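Local coordinates for uncharacterized protein (Bacteroides uniformis, PDB 4JPQ) that is of unknown function but, as a putative carbohydrate-binding protein of the family 9 type, probably recognises sugars, at residues Ser3-Leu7 and Ser197-Ile201; Ala71-Ala77 and Pro145-Gly151; Ser78-Gly82 and Thr126-Leu132; Val135-Leu141 and Trp155-Ile161. All blocks are in the same frame, centred on the assembly; numbering follows the deposited sequence.

Interaction 1: Ser3-Leu7 and Ser197-Ile201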
loop_
_atom_site.group_PDB
_atom_site.type_symbol
_atom_site.label_atom_id
_atom_site.label_comp_id
_atom_site.label_asym_id
_atom_site.label_seq_id
_atom_site.Cartn_x
_atom_site.Cartn_y
_atom_site.Cartn_z
ATOM N N SER A 3 10.532 12.327 -14.721
ATOM C CA SER A 3 9.344 12.607 -13.865
ATOM C C SER A 3 8.615 11.297 -13.547
ATOM O O SER A 3 8.729 10.282 -14.274
ATOM C CB SER A 3 8.318 13.616 -14.435
ATOM O OG SER A 3 8.877 14.887 -14.664
ATOM N N GLY A 4 7.886 11.328 -12.439
ATOM C CA GLY A 4 7.063 10.209 -12.030
ATOM C C GLY A 4 5.650 10.397 -12.523
ATOM O O GLY A 4 5.305 11.436 -13.095
ATOM N N LYS A 5 4.835 9.372 -12.292
ATOM C CA LYS A 5 3.418 9.382 -12.657
ATOM C C LYS A 5 2.597 10.298 -11.738
ATOM O O LYS A 5 3.079 10.767 -10.702
ATOM C CB LYS A 5 2.824 7.965 -12.621
ATOM C CG LYS A 5 3.328 7.023 -13.706
ATOM C CD LYS A 5 2.608 5.681 -13.601
ATOM C CE LYS A 5 3.034 4.695 -14.669
ATOM N NZ LYS A 5 2.470 3.346 -14.388
ATOM N N SER A 6 1.351 10.540 -12.146
ATOM C CA SER A 6 0.416 11.367 -11.402
ATOM C C SER A 6 -0.963 10.695 -11.279
ATOM O O SER A 6 -1.400 9.957 -12.179
ATOM C CB SER A 6 0.330 12.756 -12.018
ATOM O OG SER A 6 1.603 13.364 -11.914
ATOM N N LEU A 7 -1.619 10.965 -10.150
ATOM C CA LEU A 7 -2.943 10.456 -9.829
ATOM C C LEU A 7 -3.844 11.478 -9.190
ATOM O O LEU A 7 -3.389 12.250 -8.343
ATOM C CB LEU A 7 -2.859 9.292 -8.833
ATOM C CG LEU A 7 -3.168 7.892 -9.328
ATOM C CD1 LEU A 7 -3.066 6.941 -8.145
ATOM C CD2 LEU A 7 -4.556 7.818 -9.973
ATOM N N SER A 197 6.082 -1.977 -9.265
ATOM C CA SER A 197 5.766 -0.616 -8.799
ATOM C C SER A 197 4.770 0.070 -9.731
ATOM O O SER A 197 4.567 -0.363 -10.881
ATOM C CB SER A 197 7.020 0.251 -8.695
ATOM O OG SER A 197 7.481 0.650 -9.986
ATOM N N TRP A 198 4.165 1.144 -9.213
ATOM C CA TRP A 198 3.216 1.954 -9.968
ATOM C C TRP A 198 3.998 2.957 -10.813
ATOM O O TRP A 198 3.904 2.929 -12.052
ATOM C CB TRP A 198 2.205 2.640 -9.033
ATOM C CG TRP A 198 1.420 3.706 -9.700
ATOM C CD1 TRP A 198 0.546 3.563 -10.744
ATOM C CD2 TRP A 198 1.445 5.089 -9.380
ATOM N NE1 TRP A 198 0.022 4.781 -11.090
ATOM C CE2 TRP A 198 0.555 5.736 -10.264
ATOM C CE3 TRP A 198 2.126 5.852 -8.424
ATOM C CZ2 TRP A 198 0.331 7.114 -10.222
ATOM C CZ3 TRP A 198 1.901 7.224 -8.379
ATOM C CH2 TRP A 198 1.005 7.840 -9.275
ATOM N N SER A 199 4.733 3.847 -10.141
ATOM C CA SER A 199 5.566 4.834 -10.824
ATOM C C SER A 199 6.944 4.188 -10.934
ATOM O O SER A 199 7.333 3.456 -9.993
ATOM C CB SER A 199 5.633 6.158 -10.073
ATOM O OG SER A 199 6.419 7.086 -10.792
ATOM N N PRO A 200 7.689 4.451 -12.051
ATOM C CA PRO A 200 8.972 3.750 -12.229
ATOM C C PRO A 200 10.115 4.187 -11.313
ATOM O O PRO A 200 10.125 5.318 -10.825
ATOM C CB PRO A 200 9.325 4.007 -13.706
ATOM C CG PRO A 200 8.043 4.407 -14.347
ATOM C CD PRO A 200 7.331 5.181 -13.278
ATOM N N ILE A 201 11.063 3.265 -11.118
ATOM C CA ILE A 201 12.256 3.436 -10.268
ATOM C C ILE A 201 13.474 3.092 -11.120
ATOM O O ILE A 201 13.479 2.048 -11.782
ATOM C CB ILE A 201 12.211 2.510 -9.027
ATOM C CG1 ILE A 201 11.051 2.905 -8.105
ATOM C CG2 ILE A 201 13.535 2.557 -8.262
ATOM C CD1 ILE A 201 10.712 1.874 -7.051
#
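Lys5 and Ser199 mark the closest backbone approach, their CA atoms 5.4 Å apart, where the N-terminal chain on its way into strand 6-11 passes the loop that follows strand 195-197. No strand ladder forms here. The nearly straight link from Lys5 N to Ser199 OG (3.2 Å, 166° at the hydrogen) ties main chain to side chain instead, and the serine hydroxyl reaches it by standing anti to its own backbone N (chi1 -178°). Ser197 OG donates to Ser199 O across Trp198, a bond local to the loop.

The indole of Trp198 is the broad apolar surface of the contact. Lys5 CB lies over one face, displaced toward the rim of the six-membered ring and 4.0 Å from its centroid, a CH-pi contact. On the opposite face sits Leu7 CD1, likewise toward the rim, while Leu7 CG approaches CZ2 to 3.7 Å. The backbone of Ser6 passes the edge of the ring near its plane, so three consecutive residues wrap the benzene half. From CB the lysine chain runs fully extended along the indole, CD lying 3.7 Å from Trp198 NE1, until NZ meets the carbonyl oxygen of Trp198 itself at 2.8 Å. One residue thus grips the tryptophan by both ring and backbone.

Further inside, Phe53 and Phe183 meet the indole edge-to-face, and Asn182 OD1 takes the N-H of Ser199. Strand 215-219 runs alongside 6-11, with Thr216 bonded to the backbones of Lys5 and Leu7, and Leu7 packs on Phe53 and Ile55 of strand 50-57.

Interaction 2: Ala71-Ala77 and Pro145-Gly151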
loop_
_atom_site.group_PDB
_atom_site.type_symbol
_atom_site.label_atom_id
_atom_site.label_comp_id
_atom_site.label_asym_id
_atom_site.label_seq_id
_atom_site.Cartn_x
_atom_site.Cartn_y
_atom_site.Cartn_z
ATOM N N ALA A 71 0.678 -16.644 -8.949
ATOM C CA ALA A 71 0.912 -18.108 -8.928
ATOM C C ALA A 71 0.969 -18.763 -7.551
ATOM O O ALA A 71 0.846 -19.987 -7.462
ATOM C CB ALA A 71 2.157 -18.477 -9.743
ATOM N N SER A 72 1.193 -17.973 -6.501
ATOM C CA SER A 72 1.210 -18.488 -5.124
ATOM C C SER A 72 1.008 -17.380 -4.101
ATOM O O SER A 72 1.283 -16.214 -4.389
ATOM C CB SER A 72 2.509 -19.252 -4.811
ATOM O OG SER A 72 3.650 -18.409 -4.789
ATOM N N VAL A 73 0.534 -17.776 -2.919
ATOM C CA VAL A 73 0.312 -16.871 -1.784
ATOM C C VAL A 73 0.888 -17.468 -0.506
ATOM O O VAL A 73 1.014 -18.685 -0.386
ATOM C CB VAL A 73 -1.174 -16.509 -1.595
ATOM C CG1 VAL A 73 -1.663 -15.683 -2.775
ATOM C CG2 VAL A 73 -2.052 -17.739 -1.416
ATOM N N ARG A 74 1.198 -16.597 0.448
ATOM C CA ARG A 74 1.869 -16.973 1.700
ATOM C C ARG A 74 1.614 -15.892 2.748
ATOM O O ARG A 74 1.541 -14.731 2.391
ATOM C CB ARG A 74 3.368 -17.067 1.403
ATOM C CG ARG A 74 4.300 -17.446 2.541
ATOM C CD ARG A 74 5.748 -17.384 2.058
ATOM N NE ARG A 74 6.707 -17.896 3.042
ATOM C CZ ARG A 74 7.279 -17.204 4.031
ATOM N NH1 ARG A 74 7.025 -15.905 4.247
ATOM N NH2 ARG A 74 8.131 -17.829 4.837
ATOM N N ALA A 75 1.467 -16.274 4.013
ATOM C CA ALA A 75 1.246 -15.308 5.118
ATOM C C ALA A 75 1.704 -15.891 6.449
ATOM O O ALA A 75 0.901 -16.252 7.294
ATOM C CB ALA A 75 -0.202 -14.883 5.179
ATOM N N VAL A 76 3.015 -16.040 6.585
ATOM C CA VAL A 76 3.634 -16.600 7.783
ATOM C C VAL A 76 3.680 -15.602 8.954
ATOM O O VAL A 76 3.557 -16.019 10.109
ATOM C CB VAL A 76 5.054 -17.175 7.464
ATOM C CG1 VAL A 76 5.745 -17.724 8.722
ATOM C CG2 VAL A 76 4.941 -18.265 6.395
ATOM N N ALA A 77 3.852 -14.316 8.658
ATOM C CA ALA A 77 4.011 -13.286 9.697
ATOM C C ALA A 77 2.967 -13.400 10.806
ATOM O O ALA A 77 1.791 -13.278 10.530
ATOM C CB ALA A 77 3.982 -11.900 9.073
ATOM N N PRO A 145 -2.453 -17.002 10.232
ATOM C CA PRO A 145 -1.271 -17.069 9.358
ATOM C C PRO A 145 -1.198 -18.447 8.669
ATOM O O PRO A 145 -1.695 -19.431 9.232
ATOM C CB PRO A 145 -0.079 -16.880 10.316
ATOM C CG PRO A 145 -0.650 -16.491 11.634
ATOM C CD PRO A 145 -2.092 -16.886 11.662
ATOM N N PHE A 146 -0.617 -18.512 7.468
ATOM C CA PHE A 146 -0.509 -19.782 6.707
ATOM C C PHE A 146 0.744 -19.905 5.844
ATOM O O PHE A 146 1.198 -18.921 5.261
ATOM C CB PHE A 146 -1.767 -20.016 5.831
ATOM C CG PHE A 146 -2.082 -18.895 4.848
ATOM C CD1 PHE A 146 -1.520 -18.874 3.558
ATOM C CD2 PHE A 146 -2.973 -17.883 5.189
ATOM C CE1 PHE A 146 -1.828 -17.859 2.653
ATOM C CE2 PHE A 146 -3.286 -16.859 4.287
ATOM C CZ PHE A 146 -2.712 -16.846 3.014
ATOM N N GLU A 147 1.271 -21.131 5.753
ATOM C CA GLU A 147 2.433 -21.451 4.905
ATOM C C GLU A 147 2.040 -21.337 3.435
ATOM O O GLU A 147 0.857 -21.414 3.093
ATOM C CB GLU A 147 2.976 -22.858 5.200
ATOM C CG GLU A 147 3.654 -22.987 6.571
ATOM C CD GLU A 147 4.962 -22.195 6.689
ATOM O OE1 GLU A 147 5.660 -21.940 5.675
ATOM O OE2 GLU A 147 5.295 -21.803 7.821
ATOM N N GLU A 148 3.034 -21.151 2.578
ATOM C CA GLU A 148 2.784 -20.943 1.155
ATOM C C GLU A 148 1.826 -21.970 0.519
ATOM O O GLU A 148 2.007 -23.153 0.708
ATOM C CB GLU A 148 4.109 -20.901 0.365
ATOM C CG GLU A 148 3.941 -20.550 -1.114
ATOM C CD GLU A 148 5.243 -20.270 -1.836
ATOM O OE1 GLU A 148 6.280 -20.830 -1.449
ATOM O OE2 GLU A 148 5.214 -19.476 -2.803
ATOM N N ARG A 149 0.818 -21.481 -0.214
ATOM C CA ARG A 149 -0.121 -22.306 -0.980
ATOM C C ARG A 149 0.132 -22.049 -2.469
ATOM O O ARG A 149 -0.106 -20.939 -2.972
ATOM C CB ARG A 149 -1.566 -21.961 -0.667
ATOM C CG ARG A 149 -1.995 -22.134 0.784
ATOM C CD ARG A 149 -3.394 -21.557 0.944
ATOM N NE ARG A 149 -3.784 -21.351 2.334
ATOM C CZ ARG A 149 -4.842 -20.638 2.739
ATOM N NH1 ARG A 149 -5.656 -20.014 1.868
ATOM N NH2 ARG A 149 -5.090 -20.530 4.046
ATOM N N LEU A 150 0.619 -23.081 -3.156
ATOM C CA LEU A 150 0.907 -23.036 -4.589
ATOM C C LEU A 150 -0.394 -23.168 -5.363
ATOM O O LEU A 150 -1.294 -23.900 -4.934
ATOM C CB LEU A 150 1.870 -24.170 -4.994
ATOM C CG LEU A 150 3.230 -24.193 -4.282
ATOM C CD1 LEU A 150 4.050 -25.406 -4.675
ATOM C CD2 LEU A 150 4.012 -22.910 -4.560
ATOM N N GLY A 151 -0.466 -22.485 -6.507
ATOM C CA GLY A 151 -1.640 -22.485 -7.376
ATOM C C GLY A 151 -2.127 -21.071 -7.588
ATOM O O GLY A 151 -2.037 -20.236 -6.675
#
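Ala75 CB covers one face of the Phe146 ring, 3.9 Å from its centroid and 17° off the normal, a CH-pi contact. Over the opposite face, toward the rim, lies NH2 of Arg149, whose extended side chain runs past the ring. Val73 CG2 approaches CE1 at a slant. The ring swings across to the partner strand because CG stands between the backbone N and the carbonyl carbon (chi1 57°). A second flat group, the Arg74 guanidinium, carries Val76 CG2 over its centre and makes a salt bridge with Asp87.

Strands 72-75 and 146-150 form a two-stranded antiparallel ribbon. Val73 pairs with Arg149 and Ala75 with Phe146, both hydrogen-bonded pairs, and the extra residue between them on the second strand makes a beta bulge beside Arg74. At one end Gly151 N donates to Ala71 O.

Opposite the ring, on the face bearing Ser72 and Leu150, Ser72 OG donates to Glu148 OE2 at 2.7 Å, the carboxylate oxygen receiving it on its anti lone pair. The same oxygen also accepts from Gln191 N. Two donors on one oxygen, with Arg74 NE 5.4 Å from Glu148 OE1, near but not in contact, would be expected to stabilise the carboxylate in its charged form.

Interaction 3: Ser78-Gly82 and Thr126-Leu132. With SO4 (sulfate ion), chain D; SO4 (sulfate ion), chain E.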
loop_
_atom_site.group_PDB
_atom_site.type_symbol
_atom_site.label_atom_id
_atom_site.label_comp_id
_atom_site.label_asym_id
_atom_site.label_seq_id
_atom_site.Cartn_x
_atom_site.Cartn_y
_atom_site.Cartn_z
ATOM N N SER A 78 3.402 -13.671 12.036
ATOM C CA SER A 78 2.466 -13.911 13.152
ATOM C C SER A 78 1.806 -12.668 13.745
ATOM O O SER A 78 0.762 -12.789 14.389
ATOM C CB SER A 78 3.124 -14.742 14.263
ATOM O OG SER A 78 4.209 -14.046 14.831
ATOM N N GLY A 79 2.408 -11.496 13.567
ATOM C CA GLY A 79 1.830 -10.251 14.089
ATOM C C GLY A 79 2.122 -9.038 13.239
ATOM O O GLY A 79 2.856 -9.124 12.250
ATOM N N ASP A 80 1.510 -7.913 13.620
ATOM C CA ASP A 80 1.747 -6.636 12.953
ATOM C C ASP A 80 3.203 -6.264 13.173
ATOM O O ASP A 80 3.833 -6.707 14.143
ATOM C CB ASP A 80 0.819 -5.520 13.461
ATOM C CG ASP A 80 -0.637 -5.702 13.041
ATOM O OD1 ASP A 80 -0.972 -6.585 12.211
ATOM O OD2 ASP A 80 -1.464 -4.935 13.566
ATOM N N ASN A 81 3.734 -5.486 12.237
ATOM C CA ASN A 81 5.157 -5.134 12.195
ATOM C C ASN A 81 6.073 -6.355 12.039
ATOM O O ASN A 81 7.255 -6.299 12.350
ATOM C CB ASN A 81 5.595 -4.251 13.381
ATOM C CG ASN A 81 4.938 -2.882 13.382
ATOM O OD1 ASN A 81 4.504 -2.369 12.343
ATOM N ND2 ASN A 81 4.926 -2.245 14.556
ATOM N N GLY A 82 5.531 -7.426 11.468
ATOM C CA GLY A 82 6.284 -8.621 11.190
ATOM C C GLY A 82 6.985 -8.477 9.849
ATOM O O GLY A 82 6.974 -7.413 9.228
ATOM N N THR A 126 9.239 1.817 13.769
ATOM C CA THR A 126 8.039 1.077 13.491
ATOM C C THR A 126 6.909 1.761 14.296
ATOM O O THR A 126 7.164 2.371 15.331
ATOM C CB THR A 126 8.279 -0.419 13.840
ATOM O OG1 THR A 126 7.517 -1.233 12.964
ATOM C CG2 THR A 126 8.013 -0.773 15.342
ATOM N N ALA A 127 5.678 1.666 13.823
ATOM C CA ALA A 127 4.531 2.292 14.504
ATOM C C ALA A 127 4.087 1.551 15.772
ATOM O O ALA A 127 4.316 0.345 15.915
ATOM C CB ALA A 127 3.358 2.409 13.547
ATOM N N SER A 128 3.420 2.280 16.663
ATOM C CA SER A 128 2.881 1.701 17.890
ATOM C C SER A 128 1.574 0.931 17.624
ATOM O O SER A 128 0.946 1.085 16.572
ATOM C CB SER A 128 2.615 2.794 18.932
ATOM O OG SER A 128 1.628 3.710 18.482
ATOM N N GLN A 129 1.173 0.116 18.604
ATOM C CA GLN A 129 -0.083 -0.664 18.573
ATOM C C GLN A 129 -1.287 0.246 18.351
ATOM O O GLN A 129 -2.159 -0.087 17.543
ATOM C CB GLN A 129 -0.298 -1.473 19.885
ATOM C CG GLN A 129 0.632 -2.669 20.110
ATOM C CD GLN A 129 0.577 -3.710 18.989
ATOM O OE1 GLN A 129 -0.431 -3.848 18.284
ATOM N NE2 GLN A 129 1.664 -4.445 18.818
ATOM N N GLU A 130 -1.306 1.382 19.061
ATOM C CA GLU A 130 -2.354 2.413 18.940
ATOM C C GLU A 130 -2.499 2.860 17.466
ATOM O O GLU A 130 -3.612 2.884 16.923
ATOM C CB GLU A 130 -2.012 3.610 19.860
ATOM C CG GLU A 130 -3.044 4.735 19.963
ATOM C CD GLU A 130 -4.325 4.367 20.710
ATOM O OE1 GLU A 130 -4.299 3.507 21.624
ATOM O OE2 GLU A 130 -5.374 4.975 20.394
ATOM N N VAL A 131 -1.360 3.136 16.823
ATOM C CA VAL A 131 -1.312 3.586 15.419
ATOM C C VAL A 131 -1.665 2.446 14.453
ATOM O O VAL A 131 -2.366 2.671 13.465
ATOM C CB VAL A 131 0.063 4.204 15.064
ATOM C CG1 VAL A 131 0.137 4.594 13.587
ATOM C CG2 VAL A 131 0.353 5.421 15.940
ATOM N N LEU A 132 -1.161 1.238 14.716
ATOM C CA LEU A 132 -1.532 0.057 13.908
ATOM C C LEU A 132 -3.041 -0.177 13.991
ATOM O O LEU A 132 -3.672 -0.495 12.974
ATOM C CB LEU A 132 -0.790 -1.190 14.378
ATOM C CG LEU A 132 0.712 -1.193 14.097
ATOM C CD1 LEU A 132 1.415 -2.190 15.014
ATOM C CD2 LEU A 132 0.991 -1.476 12.621
HETATM S S SO4 D . 6.843 -12.406 12.147
HETATM O O1 SO4 D . 8.109 -12.108 12.863
HETATM O O2 SO4 D . 6.537 -13.865 12.195
HETATM O O3 SO4 D . 5.705 -11.630 12.740
HETATM O O4 SO4 D . 7.063 -12.042 10.729
HETATM S S SO4 E . 4.071 -0.064 21.413
HETATM O O1 SO4 E . 4.858 -1.298 21.161
HETATM O O2 SO4 E . 3.609 -0.022 22.826
HETATM O O3 SO4 E . 4.908 1.124 21.047
HETATM O O4 SO4 E . 2.839 -0.096 20.604
#
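Asn81 and Thr126 send their side chains at each other from opposite directions, while Leu132 crosses the Asn81 side chain obliquely. The Asn81 amide carries the one hydrogen bond of the contact: ND2 donates to Ala127 O at 3.0 Å, with the acceptor 5° out of the amide plane and the donor in the plane of the carbonyl. Its other end is held by Ile115 N, which donates to OD1, fixing the amide's rotation. Thr126 OG1 comes to 3.1 Å from Asn81 CG, but the angles to the amide are poor; the hydroxyl instead makes a weak bond with Ile115 O.

Leu132 spreads its methyls along the amide, CD1 3.5 Å from ND2 and CD2 3.6 Å from OD1. CD1 also touches Asp80 CB at 3.7 Å as the two side chains slide past each other in opposite senses. Asp80 and Asn81 are the central residues of a type II turn from Gly79 to Gly82, Asn81 taking the positive-phi position (61°). Two sulfates, probably from the crystallisation liquor, occupy backbone N-H groups: one at Ser78 N, while O4 of the other accepts from Gln129 N at 2.6 Å, at the start of helix 129-134, weakly capped by Ser128.

Strand 113-118 bonds both backbones, Leu113 to Asn81 and Ile115 to Ala127. Asp80 OD1 takes the N-H of Leu113 and has a charged partner in Arg137 of strand 136-139.

Interaction 4: Val135-Leu141 and Trp155-Ile161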
loop_
_atom_site.group_PDB
_atom_site.type_symbol
_atom_site.label_atom_id
_atom_site.label_comp_id
_atom_site.label_asym_id
_atom_site.label_seq_id
_atom_site.Cartn_x
_atom_site.Cartn_y
_atom_site.Cartn_z
ATOM N N VAL A 135 -5.376 1.895 11.593
ATOM C CA VAL A 135 -5.507 1.481 10.183
ATOM C C VAL A 135 -6.402 0.263 10.084
ATOM O O VAL A 135 -6.014 -0.833 10.483
ATOM C CB VAL A 135 -4.149 1.185 9.513
ATOM C CG1 VAL A 135 -4.355 0.782 8.054
ATOM C CG2 VAL A 135 -3.228 2.398 9.609
ATOM N N LYS A 136 -7.603 0.476 9.561
ATOM C CA LYS A 136 -8.570 -0.594 9.381
ATOM C C LYS A 136 -8.169 -1.301 8.107
ATOM O O LYS A 136 -7.693 -0.671 7.165
ATOM C CB LYS A 136 -10.002 -0.065 9.296
ATOM C CG LYS A 136 -10.459 0.674 10.540
ATOM C CD LYS A 136 -11.757 1.427 10.249
ATOM C CE LYS A 136 -12.303 2.126 11.485
ATOM N NZ LYS A 136 -13.645 2.705 11.224
ATOM N N ARG A 137 -8.345 -2.618 8.114
ATOM C CA ARG A 137 -7.978 -3.485 7.015
ATOM C C ARG A 137 -9.016 -4.555 6.753
ATOM O O ARG A 137 -9.840 -4.863 7.626
ATOM C CB ARG A 137 -6.710 -4.212 7.392
ATOM C CG ARG A 137 -5.482 -3.341 7.490
ATOM C CD ARG A 137 -4.463 -3.965 8.427
ATOM N NE ARG A 137 -4.581 -3.541 9.831
ATOM C CZ ARG A 137 -3.923 -4.093 10.858
ATOM N NH1 ARG A 137 -3.132 -5.162 10.705
ATOM N NH2 ARG A 137 -4.087 -3.590 12.073
ATOM N N TRP A 138 -8.937 -5.128 5.551
ATOM C CA TRP A 138 -9.751 -6.278 5.148
ATOM C C TRP A 138 -9.064 -6.973 3.978
ATOM O O TRP A 138 -8.529 -6.301 3.093
ATOM C CB TRP A 138 -11.180 -5.862 4.741
ATOM C CG TRP A 138 -11.956 -6.980 4.058
ATOM C CD1 TRP A 138 -12.715 -7.943 4.663
ATOM C CD2 TRP A 138 -11.982 -7.275 2.659
ATOM N NE1 TRP A 138 -13.237 -8.801 3.724
ATOM C CE2 TRP A 138 -12.797 -8.425 2.485
ATOM C CE3 TRP A 138 -11.407 -6.673 1.530
ATOM C CZ2 TRP A 138 -13.065 -8.985 1.216
ATOM C CZ3 TRP A 138 -11.669 -7.243 0.248
ATOM C CH2 TRP A 138 -12.492 -8.386 0.114
ATOM N N SER A 139 -9.112 -8.302 3.975
ATOM C CA SER A 139 -8.615 -9.109 2.862
ATOM C C SER A 139 -9.528 -10.290 2.591
ATOM O O SER A 139 -10.199 -10.778 3.493
ATOM C CB SER A 139 -7.207 -9.624 3.135
ATOM O OG SER A 139 -6.775 -10.476 2.083
ATOM N N SER A 140 -9.514 -10.752 1.340
ATOM C CA SER A 140 -10.255 -11.951 0.920
ATOM C C SER A 140 -9.587 -13.233 1.442
ATOM O O SER A 140 -10.204 -14.301 1.376
ATOM C CB SER A 140 -10.436 -12.004 -0.616
ATOM O OG SER A 140 -9.198 -12.153 -1.313
ATOM N N LEU A 141 -8.327 -13.142 1.899
ATOM C CA LEU A 141 -7.584 -14.251 2.522
ATOM C C LEU A 141 -7.254 -13.937 3.989
ATOM O O LEU A 141 -6.312 -14.506 4.556
ATOM C CB LEU A 141 -6.288 -14.517 1.742
ATOM C CG LEU A 141 -6.449 -14.936 0.289
ATOM C CD1 LEU A 141 -5.083 -15.009 -0.369
ATOM C CD2 LEU A 141 -7.166 -16.263 0.189
ATOM N N TRP A 155 -6.853 -12.543 -5.121
ATOM C CA TRP A 155 -7.186 -11.944 -3.825
ATOM C C TRP A 155 -7.260 -10.443 -3.905
ATOM O O TRP A 155 -6.781 -9.854 -4.863
ATOM C CB TRP A 155 -6.226 -12.378 -2.717
ATOM C CG TRP A 155 -4.778 -12.082 -2.940
ATOM C CD1 TRP A 155 -3.909 -12.793 -3.712
ATOM C CD2 TRP A 155 -4.003 -11.054 -2.309
ATOM N NE1 TRP A 155 -2.649 -12.248 -3.632
ATOM C CE2 TRP A 155 -2.684 -11.174 -2.783
ATOM C CE3 TRP A 155 -4.300 -10.033 -1.393
ATOM C CZ2 TRP A 155 -1.665 -10.319 -2.377
ATOM C CZ3 TRP A 155 -3.273 -9.170 -0.993
ATOM C CH2 TRP A 155 -1.980 -9.319 -1.488
ATOM N N GLU A 156 -7.916 -9.859 -2.901
ATOM C CA GLU A 156 -8.107 -8.425 -2.785
ATOM C C GLU A 156 -7.824 -7.993 -1.354
ATOM O O GLU A 156 -7.983 -8.777 -0.415
ATOM C CB GLU A 156 -9.533 -8.025 -3.163
ATOM C CG GLU A 156 -9.981 -8.563 -4.518
ATOM C CD GLU A 156 -11.326 -8.023 -4.996
ATOM O OE1 GLU A 156 -11.881 -7.105 -4.357
ATOM O OE2 GLU A 156 -11.819 -8.516 -6.038
ATOM N N LEU A 157 -7.416 -6.738 -1.205
ATOM C CA LEU A 157 -7.050 -6.170 0.083
ATOM C C LEU A 157 -7.358 -4.686 0.143
ATOM O O LEU A 157 -7.169 -3.989 -0.849
ATOM C CB LEU A 157 -5.563 -6.415 0.354
ATOM C CG LEU A 157 -4.983 -5.905 1.688
ATOM C CD1 LEU A 157 -3.962 -6.882 2.241
ATOM C CD2 LEU A 157 -4.403 -4.494 1.615
ATOM N N VAL A 158 -7.767 -4.230 1.338
ATOM C CA VAL A 158 -8.158 -2.863 1.595
ATOM C C VAL A 158 -7.482 -2.325 2.832
ATOM O O VAL A 158 -7.325 -3.045 3.813
ATOM C CB VAL A 158 -9.682 -2.779 1.805
ATOM C CG1 VAL A 158 -10.133 -1.446 2.409
ATOM C CG2 VAL A 158 -10.386 -3.023 0.488
HETATM N N MSE A 159 -7.107 -1.052 2.759
HETATM C CA MSE A 159 -6.533 -0.312 3.871
HETATM C C MSE A 159 -7.281 0.992 3.964
HETATM O O MSE A 159 -7.459 1.680 2.952
HETATM C CB MSE A 159 -5.045 0.002 3.648
HETATM C CG MSE A 159 -4.165 -1.226 3.813
HETATM SE SE MSE A 159 -2.283 -0.670 3.857
HETATM C CE MSE A 159 -1.666 -1.103 2.030
ATOM N N VAL A 160 -7.732 1.329 5.169
ATOM C CA VAL A 160 -8.380 2.617 5.470
ATOM C C VAL A 160 -7.382 3.317 6.406
ATOM O O VAL A 160 -7.248 2.935 7.567
ATOM C CB VAL A 160 -9.744 2.427 6.140
ATOM C CG1 VAL A 160 -10.409 3.768 6.419
ATOM C CG2 VAL A 160 -10.631 1.555 5.271
ATOM N N ILE A 161 -6.650 4.291 5.873
ATOM C CA ILE A 161 -5.573 4.974 6.604
ATOM C C ILE A 161 -6.047 6.341 7.119
ATOM O O ILE A 161 -6.152 7.279 6.329
ATOM C CB ILE A 161 -4.328 5.132 5.697
ATOM C CG1 ILE A 161 -3.815 3.756 5.250
ATOM C CG2 ILE A 161 -3.214 5.885 6.420
ATOM C CD1 ILE A 161 -2.797 3.805 4.128
#
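Trp138 pairs with Val158, and Lys136 with Val160, as hydrogen-bonded pairs of an antiparallel ladder, consistent with the beta-sandwich of family 9 carbohydrate-binding modules. Strand 136-139 lines one edge of strand 155-161, whose other edge is bonded to strand 61-70. Bonds of 2.8 Å run from Val160 N to Lys136 O and from Val158 N to Trp138 O.

The close-packed side carries Arg137, Ser139, Leu157 and Met159, a selenomethionine here. Leu157 and Met159 lie against Cys107, Phe105 and Leu113 of the facing strands, and Val135 CG1 meets Ile161 CG1 side by side. Arg137 bends at chi3 (-91°), which turns its guanidinium back so that NE donates to Val135 O, nearly in the guanidinium plane, while NH1 bonds Gly111 O.

The other face is looser. Lys136 leads its chain away from the partner strand to Ser17 OG. Trp138 leans across Val158, CE3 3.9 Å from CG2, and its ring plane stands 86° to the carboxylate of Glu156, which is bonded to His65.

Where the ladder ends, side chains take over. Ser139 OG closes an ST turn by accepting from Leu141 N and is also hydrogen-bonded to Cys109 O. Leu141 CD1 lies 3.7 Å from Trp155 CB, the side chains crossing at about a right angle. Last, Ser140 supplies its side chain in place of a carbonyl, its OG accepting from Glu156 N at 3.1 Å.

In the fold
Interaction 4 is the most central and most buried of the four, a regular ladder with one close-packed face of mixed character; interaction 2 lies farthest out, a short bulged ribbon whose side-chain bonds involve charged groups. These two are joined through strand 146-150, which follows 136-139 and precedes 152-162, and Val73 packs on Trp155 where they touch. Interaction 3 is mostly loop against a helix start and adjoins interaction 2 in sequence; it reaches interaction 4 through the salt bridge of Asp80 OD1 with Arg137 NH1, 3.0 Å. Interaction 1 stands apart from all, about 12 Å from interaction 4 at nearest atoms, and relies on a sandwiched indole rather than strand pairing.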